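Long-range contact in outer membrane protein YopM (Yersinia pestis, PDB 1JL5), which acts as a secreted leucine-rich repeat effector that probably alters host cell physiology to promote bacterial survival in host tissues: residues L282-N287 and Y300-S305. Residues are numbered along the deposited sequence; the frame is centred on the assembly and turned at random.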
ATOM      1  N   LEU A 282      16.715  -3.215  17.686  1.00 20.00           N
ATOM      2  CA  LEU A 282      16.625  -1.807  17.980  1.00 18.51           C
ATOM      3  C   LEU A 282      15.796  -1.076  16.946  1.00 18.12           C
ATOM      4  O   LEU A 282      16.127  -1.043  15.765  1.00 19.42           O
ATOM      5  CB  LEU A 282      18.019  -1.197  18.034  1.00 18.43           C
ATOM      6  CG  LEU A 282      18.092   0.301  18.326  1.00 19.62           C
ATOM      7  CD1 LEU A 282      17.457   0.600  19.676  1.00 19.00           C
ATOM      8  CD2 LEU A 282      19.541   0.740  18.300  1.00 17.94           C
ATOM      9  N   ASP A 283      14.699  -0.496  17.392  1.00 18.32           N
ATOM     10  CA  ASP A 283      13.882   0.262  16.482  1.00 18.98           C
ATOM     11  C   ASP A 283      13.833   1.667  17.028  1.00 16.20           C
ATOM     12  O   ASP A 283      13.188   1.928  18.033  1.00 16.55           O
ATOM     13  CB  ASP A 283      12.468  -0.292  16.389  1.00 17.59           C
ATOM     14  CG  ASP A 283      11.667   0.387  15.301  1.00 20.23           C
ATOM     15  OD1 ASP A 283      11.916   1.583  15.043  1.00 21.19           O
ATOM     16  OD2 ASP A 283      10.788  -0.259  14.709  1.00 22.47           O
ATOM     17  N   VAL A 284      14.547   2.563  16.367  1.00 15.71           N
ATOM     18  CA  VAL A 284      14.573   3.955  16.770  1.00 17.98           C
ATOM     19  C   VAL A 284      14.056   4.744  15.589  1.00 16.34           C
ATOM     20  O   VAL A 284      14.343   5.925  15.436  1.00 18.93           O
ATOM     21  CB  VAL A 284      16.003   4.399  17.118  1.00 17.55           C
ATOM     22  CG1 VAL A 284      16.471   3.665  18.361  1.00 14.82           C
ATOM     23  CG2 VAL A 284      16.937   4.111  15.951  1.00 16.87           C
ATOM     24  N   SER A 285      13.285   4.070  14.745  1.00 16.59           N
ATOM     25  CA  SER A 285      12.736   4.713  13.571  1.00 16.52           C
ATOM     26  C   SER A 285      11.823   5.827  14.037  1.00 16.45           C
ATOM     27  O   SER A 285      11.318   5.812  15.161  1.00 16.22           O
ATOM     28  CB  SER A 285      11.942   3.714  12.734  1.00 15.70           C
ATOM     29  OG  SER A 285      10.786   3.299  13.427  1.00 16.59           O
ATOM     30  N   GLU A 286      11.629   6.802  13.166  1.00 17.10           N
ATOM     31  CA  GLU A 286      10.772   7.930  13.470  1.00 18.34           C
ATOM     32  C   GLU A 286      11.127   8.651  14.740  1.00 17.92           C
ATOM     33  O   GLU A 286      10.274   8.952  15.564  1.00 19.17           O
ATOM     34  CB  GLU A 286       9.318   7.502  13.538  1.00 19.71           C
ATOM     35  CG  GLU A 286       8.695   7.334  12.179  1.00 24.58           C
ATOM     36  CD  GLU A 286       7.223   7.057  12.286  1.00 26.53           C
ATOM     37  OE1 GLU A 286       6.495   7.894  12.855  1.00 29.17           O
ATOM     38  OE2 GLU A 286       6.792   5.998  11.811  1.00 35.09           O
ATOM     39  N   ASN A 287      12.408   8.895  14.920  1.00 17.08           N
ATOM     40  CA  ASN A 287      12.825   9.672  16.048  1.00 17.66           C
ATOM     41  C   ASN A 287      13.527  10.813  15.384  1.00 16.96           C
ATOM     42  O   ASN A 287      13.256  11.099  14.220  1.00 17.52           O
ATOM     43  CB  ASN A 287      13.719   8.856  16.961  1.00 17.58           C
ATOM     44  CG  ASN A 287      12.912   8.090  17.967  1.00 16.58           C
ATOM     45  OD1 ASN A 287      12.494   8.644  18.976  1.00 16.71           O
ATOM     46  ND2 ASN A 287      12.644   6.823  17.680  1.00 16.62           N
ATOM     47  N   TYR A 300      20.935  -7.461  15.768  1.00 20.42           N
ATOM     48  CA  TYR A 300      20.525  -8.238  14.608  1.00 22.37           C
ATOM     49  C   TYR A 300      19.647  -7.354  13.748  1.00 21.09           C
ATOM     50  O   TYR A 300      19.688  -7.391  12.520  1.00 20.39           O
ATOM     51  CB  TYR A 300      19.668  -9.439  15.001  1.00 24.40           C
ATOM     52  CG  TYR A 300      20.376 -10.547  15.727  1.00 31.33           C
ATOM     53  CD1 TYR A 300      21.628 -10.999  15.307  1.00 32.51           C
ATOM     54  CD2 TYR A 300      19.761 -11.196  16.798  1.00 31.57           C
ATOM     55  CE1 TYR A 300      22.244 -12.074  15.934  1.00 35.86           C
ATOM     56  CE2 TYR A 300      20.366 -12.265  17.428  1.00 33.44           C
ATOM     57  CZ  TYR A 300      21.603 -12.701  16.994  1.00 34.23           C
ATOM     58  OH  TYR A 300      22.190 -13.764  17.625  1.00 37.57           O
ATOM     59  N   TYR A 301      18.837  -6.559  14.427  1.00 20.73           N
ATOM     60  CA  TYR A 301      17.885  -5.712  13.754  1.00 20.56           C
ATOM     61  C   TYR A 301      17.978  -4.264  14.145  1.00 18.86           C
ATOM     62  O   TYR A 301      17.940  -3.908  15.317  1.00 18.07           O
ATOM     63  CB  TYR A 301      16.479  -6.213  14.054  1.00 22.47           C
ATOM     64  CG  TYR A 301      15.365  -5.338  13.538  1.00 26.41           C
ATOM     65  CD1 TYR A 301      14.818  -5.545  12.273  1.00 28.08           C
ATOM     66  CD2 TYR A 301      14.825  -4.333  14.334  1.00 27.46           C
ATOM     67  CE1 TYR A 301      13.752  -4.775  11.820  1.00 29.90           C
ATOM     68  CE2 TYR A 301      13.760  -3.559  13.890  1.00 29.88           C
ATOM     69  CZ  TYR A 301      13.226  -3.788  12.635  1.00 29.45           C
ATOM     70  OH  TYR A 301      12.152  -3.040  12.208  1.00 32.96           O
ATOM     71  N   LEU A 302      18.098  -3.424  13.140  1.00 19.37           N
ATOM     72  CA  LEU A 302      18.139  -2.017  13.385  1.00 18.65           C
ATOM     73  C   LEU A 302      17.156  -1.369  12.446  1.00 20.17           C
ATOM     74  O   LEU A 302      17.247  -1.505  11.225  1.00 19.14           O
ATOM     75  CB  LEU A 302      19.524  -1.435  13.136  1.00 18.59           C
ATOM     76  CG  LEU A 302      19.491   0.101  13.180  1.00 19.74           C
ATOM     77  CD1 LEU A 302      18.971   0.573  14.532  1.00 18.28           C
ATOM     78  CD2 LEU A 302      20.872   0.662  12.919  1.00 18.70           C
ATOM     79  N   ASN A 303      16.174  -0.709  13.031  1.00 19.68           N
ATOM     80  CA  ASN A 303      15.227   0.023  12.234  1.00 19.63           C
ATOM     81  C   ASN A 303      15.442   1.443  12.720  1.00 18.64           C
ATOM     82  O   ASN A 303      15.093   1.778  13.851  1.00 19.98           O
ATOM     83  CB  ASN A 303      13.797  -0.409  12.507  1.00 19.66           C
ATOM     84  CG  ASN A 303      12.822   0.238  11.553  1.00 21.69           C
ATOM     85  OD1 ASN A 303      13.136   1.250  10.928  1.00 20.47           O
ATOM     86  ND2 ASN A 303      11.635  -0.334  11.439  1.00 23.99           N
ATOM     87  N   ALA A 304      16.070   2.250  11.880  1.00 16.46           N
ATOM     88  CA  ALA A 304      16.337   3.644  12.207  1.00 17.93           C
ATOM     89  C   ALA A 304      15.724   4.464  11.084  1.00 16.93           C
ATOM     90  O   ALA A 304      16.130   5.589  10.814  1.00 18.15           O
ATOM     91  CB  ALA A 304      17.837   3.883  12.279  1.00 16.61           C
ATOM     92  N   SER A 305      14.744   3.876  10.417  1.00 18.11           N
ATOM     93  CA  SER A 305      14.090   4.553   9.315  1.00 18.15           C
ATOM     94  C   SER A 305      13.377   5.804   9.786  1.00 18.14           C
ATOM     95  O   SER A 305      12.997   5.928  10.952  1.00 18.74           O
ATOM     96  CB  SER A 305      13.075   3.620   8.647  1.00 17.16           C
ATOM     97  OG  SER A 305      12.069   3.253   9.571  1.00 16.34           O
TER
HETATM   98  O   HOH W   1      10.520  -2.721  14.397  1.00 27.05           O
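With CG anti to the backbone N in both Asp-283 (chi1 -172°) and Asn-303 (chi1 -173°), carboxylate and amide lie side by side, stacked with their planes 25° apart. They occupy equivalent places in two successive leucine-rich repeats, LRR 11 and LRR 12, whose short strands 281-283 and 301-303 pair in parallel. The register, Leu-282 beside Leu-302 and Asp-283 beside Asn-303, is held by backbone hydrogen bonds from Leu-282 N to Tyr-301 O, Asn-303 N to Leu-282 O and Val-284 N to Asn-303 O (2.7 Å). On the other face from the stacked polar pair, Leu-282 and Leu-302 run alongside each other, CD2 to CD1 at 3.8 Å, and Val-284 CG2 continues this apolar row against Ala-304 CB. Asp-283 and Asn-303 each begin an Asx turn: Asp-283 OD1 accepts hydrogen bonds from N and OG of Ser-285, the hydroxyl on its syn lone pair, and Asn-303 OD1 from N and OG of Ser-305. Because ND2 of Asn-303 donates to Tyr-301 OH at 2.9 Å, both ends of the amide are tied, limiting its rotation. Arg-265, from the preceding repeat, hydrogen-bonds to Ser-285 OG and salt-bridges Glu-286. A water bridges the segments, donating to Asp-283 OD2 at 2.5 Å and hydrogen-bonded to Tyr-301 OH at 2.7 Å.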